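Local coordinates for protein endoglucanase A (Clostridium cellulolyticum, PDB 1EDG) that hydrolyses internal beta-1,4-glucosidic bonds of cellulose as a family 5 glycoside hydrolase, at residues T38-N43 with T121-D126; L51-S56 with H85-G90; G167-R172 with S252-C257; W340-F345 with E350-F355. All blocks are in the same frame, centred on the assembly; numbering follows the deposited sequence.

The contacts sit in, or close to, the connections that follow the strands of an eight-stranded TIM barrel. Interaction 3 is the core contact, its centre about 7 Å from that of the chain, built on one straight histidine-carboxylate bond. Interactions 1 and 2 lie farther out and touch; both draw on the connection after strand 32-34, interaction 1 pairing it with the loop after 116-120, interaction 2 with that after 77-80. Both set ring edge against ring face, with one hydrogen bond in the first and none in the second. Interaction 4 folds the loop after strand 336-339 back on itself, richest in hydrogen bonds. H122 and N169 join interactions 1 and 3; Y256 packs on W340 and F352.

Interaction 1: T38-N43 with T121-D126; sequences TFDAFN and THHDVD
D40 and H122 mark the closest backbone approach, 6.1 Å from CA to CA, where a type I beta turn from T38 to A41 faces the irregular loop leaving barrel strand 116-120. CB of D40 rests against H122, 3.7 Å from ND1. H123, the centre of an inverse gamma turn, supplies the polar link: its ND1 donates to the backbone O of D40 at 3.2 Å with an N-H...O angle of 163°. The oxygen lies at the ring edge, close to the imidazole plane, while the donor is tilted out of the carbonyl plane. F42 then comes across H123 at roughly a right angle and turns its edge toward the imidazole face, the centroids 5.2 Å apart and the planes at 71°; CE2 of F42 is 3.5 Å from ND1 of H123. The opposite face of H123 is taken by its neighbour H122, whose ND1 sits over the ring centre. On the turn itself, D40 has CG between its backbone N and carbonyl carbon (chi1 43°), which folds the carboxylate back so that OD1 accepts from T38 N at 2.8 Å, from above the carboxylate plane. S83 OG also links the loops, bonding both D40 O and H123 N. With ND1 spent on a carbonyl and both faces occupied, the H123 ring is probably held in its tilt, and the flip that puts a hydrogen on ND1 is favoured.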
loop_
_atom_site.group_PDB
_atom_site.type_symbol
_atom_site.label_atom_id
_atom_site.label_comp_id
_atom_site.label_asym_id
_atom_site.label_seq_id
_atom_site.Cartn_x
_atom_site.Cartn_y
_atom_site.Cartn_z
ATOM N N THR A 38 7.131 -2.502 10.359
ATOM C CA THR A 38 7.304 -3.816 10.968
ATOM C C THR A 38 8.256 -4.685 10.136
ATOM O O THR A 38 9.475 -4.504 10.221
ATOM C CB THR A 38 5.933 -4.478 11.170
ATOM O OG1 THR A 38 5.090 -3.553 11.861
ATOM C CG2 THR A 38 6.034 -5.743 12.003
ATOM N N PHE A 39 7.729 -5.572 9.290
ATOM C CA PHE A 39 8.596 -6.414 8.467
ATOM C C PHE A 39 9.349 -5.620 7.392
ATOM O O PHE A 39 10.252 -6.154 6.734
ATOM C CB PHE A 39 7.807 -7.560 7.846
ATOM C CG PHE A 39 7.289 -8.547 8.853
ATOM C CD1 PHE A 39 8.163 -9.385 9.538
ATOM C CD2 PHE A 39 5.929 -8.639 9.126
ATOM C CE1 PHE A 39 7.694 -10.305 10.477
ATOM C CE2 PHE A 39 5.449 -9.555 10.065
ATOM C CZ PHE A 39 6.336 -10.390 10.742
ATOM N N ASP A 40 8.971 -4.353 7.224
ATOM C CA ASP A 40 9.603 -3.442 6.267
ATOM C C ASP A 40 10.866 -2.758 6.807
ATOM O O ASP A 40 11.576 -2.070 6.059
ATOM C CB ASP A 40 8.606 -2.387 5.730
ATOM C CG ASP A 40 7.710 -1.787 6.814
ATOM O OD1 ASP A 40 7.030 -2.552 7.515
ATOM O OD2 ASP A 40 7.640 -0.548 6.925
ATOM N N ALA A 41 11.138 -2.924 8.101
ATOM C CA ALA A 41 12.327 -2.328 8.709
ATOM C C ALA A 41 13.565 -2.993 8.092
ATOM O O ALA A 41 13.597 -4.214 7.925
ATOM C CB ALA A 41 12.311 -2.536 10.219
ATOM N N PHE A 42 14.569 -2.194 7.735
ATOM C CA PHE A 42 15.779 -2.746 7.125
ATOM C C PHE A 42 17.077 -2.362 7.831
ATOM O O PHE A 42 18.165 -2.644 7.329
ATOM C CB PHE A 42 15.850 -2.386 5.636
ATOM C CG PHE A 42 15.877 -0.912 5.363
ATOM C CD1 PHE A 42 17.081 -0.220 5.317
ATOM C CD2 PHE A 42 14.699 -0.213 5.142
ATOM C CE1 PHE A 42 17.104 1.146 5.052
ATOM C CE2 PHE A 42 14.716 1.146 4.877
ATOM C CZ PHE A 42 15.917 1.829 4.833
ATOM N N ASN A 43 16.959 -1.708 8.978
ATOM C CA ASN A 43 18.120 -1.307 9.760
ATOM C C ASN A 43 17.676 -1.078 11.196
ATOM O O ASN A 43 16.493 -1.242 11.512
ATOM C CB ASN A 43 18.797 -0.055 9.175
ATOM C CG ASN A 43 17.895 1.169 9.163
ATOM O OD1 ASN A 43 17.019 1.332 10.014
ATOM N ND2 ASN A 43 18.121 2.051 8.199
ATOM N N THR A 121 7.027 -6.429 -1.742
ATOM C CA THR A 121 8.457 -6.262 -1.487
ATOM C C THR A 121 8.393 -4.763 -1.177
ATOM O O THR A 121 7.657 -4.015 -1.849
ATOM C CB THR A 121 9.411 -6.540 -2.693
ATOM O OG1 THR A 121 9.173 -5.608 -3.754
ATOM C CG2 THR A 121 9.269 -7.965 -3.169
ATOM N N HIS A 122 9.096 -4.316 -0.141
ATOM C CA HIS A 122 9.020 -2.920 0.251
ATOM C C HIS A 122 10.293 -2.112 0.032
ATOM O O HIS A 122 10.560 -1.682 -1.092
ATOM C CB HIS A 122 8.520 -2.819 1.699
ATOM C CG HIS A 122 7.649 -1.629 1.959
ATOM N ND1 HIS A 122 8.102 -0.493 2.600
ATOM C CD2 HIS A 122 6.344 -1.406 1.683
ATOM C CE1 HIS A 122 7.109 0.375 2.710
ATOM N NE2 HIS A 122 6.033 -0.158 2.162
ATOM N N HIS A 123 11.089 -1.909 1.083
ATOM C CA HIS A 123 12.319 -1.121 0.963
ATOM C C HIS A 123 13.442 -1.991 0.389
ATOM O O HIS A 123 14.430 -2.295 1.068
ATOM C CB HIS A 123 12.725 -0.540 2.324
ATOM C CG HIS A 123 11.760 0.472 2.868
ATOM N ND1 HIS A 123 11.311 0.448 4.174
ATOM C CD2 HIS A 123 11.194 1.564 2.299
ATOM C CE1 HIS A 123 10.517 1.483 4.386
ATOM N NE2 HIS A 123 10.430 2.176 3.265
ATOM N N ASP A 124 13.260 -2.415 -0.860
ATOM C CA ASP A 124 14.234 -3.265 -1.532
ATOM C C ASP A 124 14.885 -2.607 -2.746
ATOM O O ASP A 124 15.442 -3.291 -3.603
ATOM C CB ASP A 124 13.598 -4.603 -1.910
ATOM C CG ASP A 124 13.371 -5.507 -0.706
ATOM O OD1 ASP A 124 14.019 -5.281 0.340
ATOM O OD2 ASP A 124 12.570 -6.460 -0.810
ATOM N N VAL A 125 14.779 -1.283 -2.831
ATOM C CA VAL A 125 15.403 -0.538 -3.921
ATOM C C VAL A 125 16.826 -0.294 -3.416
ATOM O O VAL A 125 17.049 0.587 -2.580
ATOM C CB VAL A 125 14.708 0.829 -4.174
ATOM C CG1 VAL A 125 15.340 1.527 -5.385
ATOM C CG2 VAL A 125 13.215 0.641 -4.395
ATOM N N ASP A 126 17.765 -1.103 -3.896
ATOM C CA ASP A 126 19.159 -1.026 -3.482
ATOM C C ASP A 126 19.987 -1.633 -4.610
ATOM O O ASP A 126 19.825 -2.807 -4.936
ATOM C CB ASP A 126 19.345 -1.854 -2.207
ATOM C CG ASP A 126 20.721 -1.690 -1.593
ATOM O OD1 ASP A 126 21.713 -2.148 -2.191
ATOM O OD2 ASP A 126 20.813 -1.100 -0.500
#

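Interaction 2: L51-S56 with H85-G90; sequences LDYETS and HPHVSG
Two connections at the same end of the TIM barrel, one after strand 32-34 and the other after strand 77-80, meet where Y53 leans over P86 and H87. Y53 begins the short, weakly bonded helix 53-56 and swings its ring out toward the second loop; CG stands anti to the carbonyl carbon, beside the backbone N (chi1 -82°). H87 points an imidazole edge at the phenol face, an offset edge-to-face pair with centroids 5.0 Å apart and planes at 80°. The touching edge is the NE2-CE1 side, and NE2 comes within 3.3 Å of Y53 CD2. P86 covers the same face nearer the hydroxyl end, CG lying over the ring and CB 4.0 Å from CZ and 3.9 Å from OH of Y53. The pyrrolidine also supports the histidine, because P86 CB lies above one face of the imidazole, toward its rim. No hydrogen bond crosses between the two segments, so the contact rests on ring and CH surfaces. Helix 97-111 joins the group: W99 stacks on H87 and touches Y53, while R102 makes a salt bridge with E54 on the helix of Y53. H87 is further steadied by a weak bond from ND1 to S83 O. This is aromatic and proline packing between the first and second beta-alpha connections of a TIM barrel, the fold of family 5 glycoside hydrolases.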
loop_
_atom_site.group_PDB
_atom_site.type_symbol
_atom_site.label_atom_id
_atom_site.label_comp_id
_atom_site.label_asym_id
_atom_site.label_seq_id
_atom_site.Cartn_x
_atom_site.Cartn_y
_atom_site.Cartn_z
ATOM N N LEU A 51 15.461 -11.880 13.209
ATOM C CA LEU A 51 14.061 -11.726 13.603
ATOM C C LEU A 51 13.781 -10.404 14.313
ATOM O O LEU A 51 12.637 -9.942 14.343
ATOM C CB LEU A 51 13.585 -12.908 14.455
ATOM C CG LEU A 51 13.254 -14.201 13.699
ATOM C CD1 LEU A 51 12.812 -15.276 14.680
ATOM C CD2 LEU A 51 12.151 -13.948 12.675
ATOM N N ASP A 52 14.826 -9.771 14.838
ATOM C CA ASP A 52 14.677 -8.491 15.523
ATOM C C ASP A 52 14.242 -7.386 14.571
ATOM O O ASP A 52 13.864 -6.295 15.006
ATOM C CB ASP A 52 15.982 -8.074 16.204
ATOM C CG ASP A 52 16.257 -8.844 17.476
ATOM O OD1 ASP A 52 15.375 -9.588 17.953
ATOM O OD2 ASP A 52 17.371 -8.696 18.004
ATOM N N TYR A 53 14.338 -7.642 13.270
ATOM C CA TYR A 53 13.927 -6.640 12.298
ATOM C C TYR A 53 12.441 -6.295 12.478
ATOM O O TYR A 53 12.045 -5.143 12.291
ATOM C CB TYR A 53 14.212 -7.117 10.869
ATOM C CG TYR A 53 15.644 -6.895 10.422
ATOM C CD1 TYR A 53 16.091 -5.624 10.072
ATOM C CD2 TYR A 53 16.547 -7.956 10.344
ATOM C CE1 TYR A 53 17.404 -5.408 9.652
ATOM C CE2 TYR A 53 17.868 -7.754 9.924
ATOM C CZ TYR A 53 18.288 -6.477 9.580
ATOM O OH TYR A 53 19.583 -6.258 9.159
ATOM N N GLU A 54 11.648 -7.274 12.911
ATOM C CA GLU A 54 10.215 -7.060 13.125
ATOM C C GLU A 54 9.902 -6.017 14.195
ATOM O O GLU A 54 8.938 -5.262 14.067
ATOM C CB GLU A 54 9.506 -8.370 13.486
ATOM C CG GLU A 54 8.013 -8.176 13.771
ATOM C CD GLU A 54 7.290 -9.447 14.157
ATOM O OE1 GLU A 54 7.928 -10.512 14.288
ATOM O OE2 GLU A 54 6.060 -9.384 14.327
ATOM N N THR A 55 10.715 -5.981 15.250
ATOM C CA THR A 55 10.516 -5.043 16.353
ATOM C C THR A 55 11.442 -3.827 16.292
ATOM O O THR A 55 11.258 -2.853 17.034
ATOM C CB THR A 55 10.717 -5.758 17.699
ATOM O OG1 THR A 55 12.035 -6.314 17.741
ATOM C CG2 THR A 55 9.713 -6.887 17.853
ATOM N N SER A 56 12.421 -3.871 15.391
ATOM C CA SER A 56 13.389 -2.789 15.239
ATOM C C SER A 56 12.787 -1.380 15.201
ATOM O O SER A 56 13.240 -0.482 15.927
ATOM C CB SER A 56 14.242 -3.024 13.990
ATOM O OG SER A 56 15.260 -2.044 13.894
ATOM N N HIS A 85 15.396 -7.781 1.307
ATOM C CA HIS A 85 16.846 -7.698 1.084
ATOM C C HIS A 85 17.784 -8.050 2.248
ATOM O O HIS A 85 18.856 -8.607 2.017
ATOM C CB HIS A 85 17.252 -6.390 0.370
ATOM C CG HIS A 85 17.426 -5.210 1.277
ATOM N ND1 HIS A 85 16.447 -4.256 1.462
ATOM C CD2 HIS A 85 18.486 -4.808 2.022
ATOM C CE1 HIS A 85 16.894 -3.322 2.285
ATOM N NE2 HIS A 85 18.129 -3.634 2.638
ATOM N N PRO A 86 17.418 -7.720 3.504
ATOM C CA PRO A 86 18.376 -8.109 4.546
ATOM C C PRO A 86 18.232 -9.578 4.968
ATOM O O PRO A 86 18.930 -10.042 5.873
ATOM C CB PRO A 86 18.063 -7.140 5.686
ATOM C CG PRO A 86 16.639 -6.839 5.514
ATOM C CD PRO A 86 16.440 -6.744 4.027
ATOM N N HIS A 87 17.374 -10.318 4.271
ATOM C CA HIS A 87 17.119 -11.725 4.580
ATOM C C HIS A 87 17.370 -12.645 3.387
ATOM O O HIS A 87 16.904 -13.788 3.351
ATOM C CB HIS A 87 15.675 -11.871 5.056
ATOM C CG HIS A 87 15.329 -10.941 6.176
ATOM N ND1 HIS A 87 14.722 -9.721 5.972
ATOM C CD2 HIS A 87 15.572 -11.023 7.504
ATOM C CE1 HIS A 87 14.614 -9.087 7.126
ATOM N NE2 HIS A 87 15.120 -9.856 8.070
ATOM N N VAL A 88 18.151 -12.147 2.439
ATOM C CA VAL A 88 18.478 -12.863 1.218
ATOM C C VAL A 88 19.998 -13.106 1.152
ATOM O O VAL A 88 20.777 -12.272 1.621
ATOM C CB VAL A 88 17.981 -12.004 0.021
ATOM C CG1 VAL A 88 18.860 -12.154 -1.182
ATOM C CG2 VAL A 88 16.541 -12.358 -0.305
ATOM N N SER A 89 20.407 -14.244 0.591
ATOM C CA SER A 89 21.829 -14.567 0.459
ATOM C C SER A 89 22.145 -15.308 -0.843
ATOM O O SER A 89 21.277 -15.954 -1.437
ATOM C CB SER A 89 22.314 -15.414 1.650
ATOM O OG SER A 89 21.772 -16.731 1.624
ATOM N N GLY A 90 23.401 -15.229 -1.271
ATOM C CA GLY A 90 23.818 -15.917 -2.477
ATOM C C GLY A 90 23.426 -15.232 -3.771
ATOM O O GLY A 90 22.640 -14.279 -3.792
#

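Interaction 3: G167-R172 with S252-C257; sequences GMNEPR and SVHAYC
The imidazole of H254 takes E170 OE2 and N169 OD1 both at its edge, close to the ring plane, so both oxygens meet its rim rather than a face. The contact lies at the C-terminal end of the TIM-barrel strands: N169 and E170 belong to the Asn-Glu-Pro sequence characteristic of family 5, after strand 163-166, and H254 lies at or near the end of the strand beginning at 249. ND1 of H254 donates to OE2 of E170 at 2.8 Å, 179° at the hydrogen, received on the anti lone pair of OE2. Carboxylate and ring planes are turned 52° apart. N169 OD1 sits 3.0 Å from CE1 of H254; its chi1 of 177° brings OD1 to that corner of the ring's edge. E307 packs on N169 and H254 and bonds Y256 OH; E170, after the fourth strand, and E307, on the seventh, are consistent with the acid/base and nucleophile of family 5 enzymes. Within the loop, R172 NH1 donates to E170 O at 3.0 Å, the oxygen in the guanidinium plane. Water 1 links loop to strand, donating to N169 O at 2.8 Å and lying 2.7 Å from S252 OG.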
loop_
_atom_site.group_PDB
_atom_site.type_symbol
_atom_site.label_atom_id
_atom_site.label_comp_id
_atom_site.label_asym_id
_atom_site.label_seq_id
_atom_site.Cartn_x
_atom_site.Cartn_y
_atom_site.Cartn_z
ATOM N N GLY A 167 3.979 -6.697 -6.395
ATOM C CA GLY A 167 5.358 -6.851 -6.824
ATOM C C GLY A 167 6.403 -5.921 -6.240
ATOM O O GLY A 167 7.445 -6.384 -5.753
ATOM N N MET A 168 6.156 -4.617 -6.337
ATOM C CA MET A 168 7.067 -3.590 -5.827
ATOM C C MET A 168 6.269 -2.532 -5.085
ATOM O O MET A 168 5.071 -2.362 -5.331
ATOM C CB MET A 168 7.832 -2.920 -6.973
ATOM C CG MET A 168 8.744 -3.867 -7.740
ATOM S SD MET A 168 9.481 -3.115 -9.205
ATOM C CE MET A 168 8.101 -3.240 -10.347
ATOM N N ASN A 169 6.943 -1.798 -4.206
ATOM C CA ASN A 169 6.310 -0.751 -3.410
ATOM C C ASN A 169 6.332 0.617 -4.097
ATOM O O ASN A 169 5.344 1.031 -4.717
ATOM C CB ASN A 169 6.985 -0.692 -2.027
ATOM C CG ASN A 169 6.431 0.418 -1.158
ATOM O OD1 ASN A 169 5.221 0.545 -0.990
ATOM N ND2 ASN A 169 7.317 1.236 -0.598
ATOM N N GLU A 170 7.443 1.334 -3.967
ATOM C CA GLU A 170 7.605 2.648 -4.584
ATOM C C GLU A 170 8.900 2.672 -5.402
ATOM O O GLU A 170 9.840 3.396 -5.071
ATOM C CB GLU A 170 7.618 3.752 -3.510
ATOM C CG GLU A 170 6.280 3.925 -2.785
ATOM C CD GLU A 170 6.284 5.033 -1.734
ATOM O OE1 GLU A 170 7.354 5.574 -1.392
ATOM O OE2 GLU A 170 5.192 5.370 -1.236
ATOM N N PRO A 171 8.960 1.884 -6.489
ATOM C CA PRO A 171 10.172 1.847 -7.325
ATOM C C PRO A 171 10.503 3.260 -7.811
ATOM O O PRO A 171 9.636 3.976 -8.321
ATOM C CB PRO A 171 9.783 0.891 -8.454
ATOM C CG PRO A 171 8.298 1.091 -8.572
ATOM C CD PRO A 171 7.841 1.175 -7.138
ATOM N N ARG A 172 11.751 3.675 -7.622
ATOM C CA ARG A 172 12.144 5.028 -7.985
ATOM C C ARG A 172 13.663 5.137 -8.060
ATOM O O ARG A 172 14.376 4.200 -7.696
ATOM C CB ARG A 172 11.635 5.983 -6.896
ATOM C CG ARG A 172 12.286 5.732 -5.530
ATOM C CD ARG A 172 11.531 6.398 -4.392
ATOM N NE ARG A 172 12.236 6.278 -3.116
ATOM C CZ ARG A 172 12.254 5.188 -2.351
ATOM N NH1 ARG A 172 11.600 4.095 -2.714
ATOM N NH2 ARG A 172 12.929 5.193 -1.210
ATOM N N SER A 252 -1.683 0.094 -8.399
ATOM C CA SER A 252 -1.372 0.533 -7.049
ATOM C C SER A 252 -0.921 1.991 -7.018
ATOM O O SER A 252 -0.056 2.391 -7.801
ATOM C CB SER A 252 -0.257 -0.349 -6.479
ATOM O OG SER A 252 0.196 0.139 -5.226
ATOM N N VAL A 253 -1.530 2.797 -6.154
ATOM C CA VAL A 253 -1.131 4.194 -6.012
ATOM C C VAL A 253 -1.060 4.546 -4.533
ATOM O O VAL A 253 -1.758 3.943 -3.709
ATOM C CB VAL A 253 -2.093 5.209 -6.712
ATOM C CG1 VAL A 253 -2.290 4.854 -8.185
ATOM C CG2 VAL A 253 -3.411 5.290 -5.992
ATOM N N HIS A 254 -0.171 5.471 -4.190
ATOM C CA HIS A 254 -0.024 5.939 -2.814
ATOM C C HIS A 254 -0.270 7.426 -2.938
ATOM O O HIS A 254 0.238 8.059 -3.865
ATOM C CB HIS A 254 1.384 5.665 -2.264
ATOM C CG HIS A 254 1.691 4.209 -2.081
ATOM N ND1 HIS A 254 2.940 3.751 -1.729
ATOM C CD2 HIS A 254 0.909 3.109 -2.201
ATOM C CE1 HIS A 254 2.921 2.431 -1.642
ATOM N NE2 HIS A 254 1.701 2.017 -1.922
ATOM N N ALA A 255 -1.065 7.999 -2.041
ATOM C CA ALA A 255 -1.344 9.416 -2.165
ATOM C C ALA A 255 -1.615 10.152 -0.870
ATOM O O ALA A 255 -2.751 10.220 -0.407
ATOM C CB ALA A 255 -2.494 9.628 -3.139
ATOM N N TYR A 256 -0.564 10.725 -0.298
ATOM C CA TYR A 256 -0.682 11.511 0.921
ATOM C C TYR A 256 -0.827 12.942 0.403
ATOM O O TYR A 256 0.116 13.727 0.451
ATOM C CB TYR A 256 0.594 11.375 1.759
ATOM C CG TYR A 256 0.890 9.970 2.241
ATOM C CD1 TYR A 256 0.427 9.528 3.475
ATOM C CD2 TYR A 256 1.694 9.103 1.491
ATOM C CE1 TYR A 256 0.763 8.260 3.962
ATOM C CE2 TYR A 256 2.033 7.834 1.967
ATOM C CZ TYR A 256 1.570 7.420 3.205
ATOM O OH TYR A 256 1.943 6.198 3.715
ATOM N N CYS A 257 -2.001 13.258 -0.135
ATOM C CA CYS A 257 -2.271 14.574 -0.730
ATOM C C CYS A 257 -3.344 15.396 -0.006
ATOM O O CYS A 257 -4.408 14.872 0.320
ATOM C CB CYS A 257 -2.697 14.389 -2.189
ATOM S SG CYS A 257 -1.596 13.329 -3.158
HETATM O O HOH W 1 2.816 -0.118 -4.690
#

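Interaction 4: W340-F345 with E350-F355; sequences WDNNNF and ELFGFF
N343 and G353 come within 4.2 Å, CA to CA, as the two arms of one loop cross nearly at right angles, their end-to-end directions 94° apart. The loop follows strand 336-339, the last of the TIM barrel, and two successive Asx turns shape its first arm, headed by D341 and N342, with OD1 accepting from the backbone N two residues on. The D341 carboxylate gathers backbone N-H groups: OD1 accepts from F354 N at 3.1 Å and, from the opposite face of its plane, from N343 N, while OD2 takes F355 N at 2.8 Å on its syn lone pair and W33 NE1 as well. N342 answers with its backbone, N to F352 O at 3.0 Å, and with its ND2, which donates to E350 O at 2.9 Å, 175° at the hydrogen, that oxygen lying in the amide plane. For N342, CG sits between the backbone N and carbonyl carbon (chi1 67°), a placing that lets OD1 accept from N344 N while ND2 reaches across. N344 ND2 bonds T348 O and, weakly, the same E350 O, while its OD1 bonds S346 OG. Among the rings, W340 turns an edge to the face of F352, centroids 5.3 Å apart, and Y256 touches both. W340 O is buried without a polar partner. F345 lies over the glycine in a CH-pi contact, G353 CA 4.0 Å from the centroid of the F345 ring.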
loop_
_atom_site.group_PDB
_atom_site.type_symbol
_atom_site.label_atom_id
_atom_site.label_comp_id
_atom_site.label_asym_id
_atom_site.label_seq_id
_atom_site.Cartn_x
_atom_site.Cartn_y
_atom_site.Cartn_z
ATOM N N TRP A 340 -2.080 4.002 6.398
ATOM C CA TRP A 340 -0.701 3.688 6.782
ATOM C C TRP A 340 -0.638 3.913 8.299
ATOM O O TRP A 340 -0.978 4.997 8.788
ATOM C CB TRP A 340 0.310 4.608 6.093
ATOM C CG TRP A 340 1.742 4.347 6.552
ATOM C CD1 TRP A 340 2.495 5.129 7.387
ATOM C CD2 TRP A 340 2.562 3.217 6.213
ATOM N NE1 TRP A 340 3.728 4.552 7.591
ATOM C CE2 TRP A 340 3.797 3.383 6.885
ATOM C CE3 TRP A 340 2.374 2.084 5.406
ATOM C CZ2 TRP A 340 4.843 2.451 6.773
ATOM C CZ3 TRP A 340 3.414 1.158 5.292
ATOM C CH2 TRP A 340 4.634 1.351 5.976
ATOM N N ASP A 341 -0.221 2.889 9.033
ATOM C CA ASP A 341 -0.127 2.975 10.485
ATOM C C ASP A 341 1.243 2.437 10.891
ATOM O O ASP A 341 1.525 1.250 10.713
ATOM C CB ASP A 341 -1.240 2.134 11.116
ATOM C CG ASP A 341 -1.437 2.423 12.601
ATOM O OD1 ASP A 341 -0.488 2.869 13.276
ATOM O OD2 ASP A 341 -2.557 2.185 13.091
ATOM N N ASN A 342 2.090 3.312 11.427
ATOM C CA ASN A 342 3.439 2.912 11.833
ATOM C C ASN A 342 3.666 2.725 13.335
ATOM O O ASN A 342 4.807 2.559 13.774
ATOM C CB ASN A 342 4.489 3.866 11.247
ATOM C CG ASN A 342 4.399 5.269 11.815
ATOM O OD1 ASN A 342 3.557 5.561 12.665
ATOM N ND2 ASN A 342 5.263 6.154 11.333
ATOM N N ASN A 343 2.589 2.771 14.119
ATOM C CA ASN A 343 2.658 2.581 15.577
ATOM C C ASN A 343 3.530 3.623 16.301
ATOM O O ASN A 343 3.935 3.421 17.446
ATOM C CB ASN A 343 3.149 1.155 15.885
ATOM C CG ASN A 343 2.948 0.753 17.343
ATOM O OD1 ASN A 343 3.839 0.157 17.959
ATOM N ND2 ASN A 343 1.764 1.029 17.886
ATOM N N ASN A 344 3.759 4.764 15.659
ATOM C CA ASN A 344 4.581 5.816 16.242
ATOM C C ASN A 344 3.791 6.878 17.007
ATOM O O ASN A 344 3.070 7.680 16.410
ATOM C CB ASN A 344 5.443 6.481 15.160
ATOM C CG ASN A 344 6.344 7.576 15.720
ATOM O OD1 ASN A 344 6.610 7.623 16.925
ATOM N ND2 ASN A 344 6.808 8.465 14.853
ATOM N N PHE A 345 3.937 6.872 18.329
ATOM C CA PHE A 345 3.273 7.836 19.208
ATOM C C PHE A 345 4.327 8.532 20.083
ATOM O O PHE A 345 4.007 9.063 21.149
ATOM C CB PHE A 345 2.273 7.128 20.131
ATOM C CG PHE A 345 1.221 6.332 19.410
ATOM C CD1 PHE A 345 0.038 6.935 18.992
ATOM C CD2 PHE A 345 1.398 4.969 19.180
ATOM C CE1 PHE A 345 -0.951 6.192 18.360
ATOM C CE2 PHE A 345 0.413 4.217 18.546
ATOM C CZ PHE A 345 -0.763 4.829 18.137
ATOM N N GLU A 350 7.667 10.673 12.006
ATOM C CA GLU A 350 6.369 10.702 11.342
ATOM C C GLU A 350 5.307 10.047 12.214
ATOM O O GLU A 350 5.294 8.823 12.384
ATOM C CB GLU A 350 6.449 10.024 9.979
ATOM C CG GLU A 350 7.377 10.739 9.016
ATOM C CD GLU A 350 7.194 10.285 7.587
ATOM O OE1 GLU A 350 7.385 9.076 7.318
ATOM O OE2 GLU A 350 6.854 11.138 6.732
ATOM N N LEU A 351 4.438 10.874 12.793
ATOM C CA LEU A 351 3.372 10.390 13.669
ATOM C C LEU A 351 2.175 9.801 12.920
ATOM O O LEU A 351 1.124 10.444 12.805
ATOM C CB LEU A 351 2.890 11.496 14.624
ATOM C CG LEU A 351 3.785 12.065 15.735
ATOM C CD1 LEU A 351 4.702 10.990 16.299
ATOM C CD2 LEU A 351 4.589 13.217 15.206
ATOM N N PHE A 352 2.357 8.595 12.388
ATOM C CA PHE A 352 1.296 7.889 11.673
ATOM C C PHE A 352 0.788 6.764 12.561
ATOM O O PHE A 352 0.406 5.698 12.084
ATOM C CB PHE A 352 1.799 7.307 10.342
ATOM C CG PHE A 352 1.871 8.308 9.220
ATOM C CD1 PHE A 352 0.713 8.853 8.681
ATOM C CD2 PHE A 352 3.098 8.692 8.693
ATOM C CE1 PHE A 352 0.772 9.756 7.637
ATOM C CE2 PHE A 352 3.169 9.599 7.645
ATOM C CZ PHE A 352 2.004 10.132 7.117
ATOM N N GLY A 353 0.841 6.975 13.870
ATOM C CA GLY A 353 0.360 5.956 14.781
ATOM C C GLY A 353 -1.127 6.148 15.014
ATOM O O GLY A 353 -1.566 7.270 15.278
ATOM N N PHE A 354 -1.901 5.078 14.861
ATOM C CA PHE A 354 -3.348 5.128 15.084
ATOM C C PHE A 354 -3.741 4.001 16.039
ATOM O O PHE A 354 -4.333 4.247 17.091
ATOM C CB PHE A 354 -4.127 5.007 13.760
ATOM C CG PHE A 354 -3.886 6.144 12.802
ATOM C CD1 PHE A 354 -4.596 7.334 12.920
ATOM C CD2 PHE A 354 -2.927 6.032 11.795
ATOM C CE1 PHE A 354 -4.356 8.400 12.055
ATOM C CE2 PHE A 354 -2.678 7.089 10.926
ATOM C CZ PHE A 354 -3.392 8.279 11.054
ATOM N N PHE A 355 -3.372 2.771 15.700
ATOM C CA PHE A 355 -3.690 1.617 16.534
ATOM C C PHE A 355 -2.560 1.390 17.539
ATOM O O PHE A 355 -1.417 1.124 17.145
ATOM C CB PHE A 355 -3.875 0.376 15.658
ATOM C CG PHE A 355 -4.172 -0.885 16.428
ATOM C CD1 PHE A 355 -5.395 -1.060 17.063
ATOM C CD2 PHE A 355 -3.248 -1.921 16.468
ATOM C CE1 PHE A 355 -5.693 -2.248 17.723
ATOM C CE2 PHE A 355 -3.534 -3.115 17.128
ATOM C CZ PHE A 355 -4.761 -3.279 17.754
HETATM O O HOH W 2 0.805 9.196 16.332
#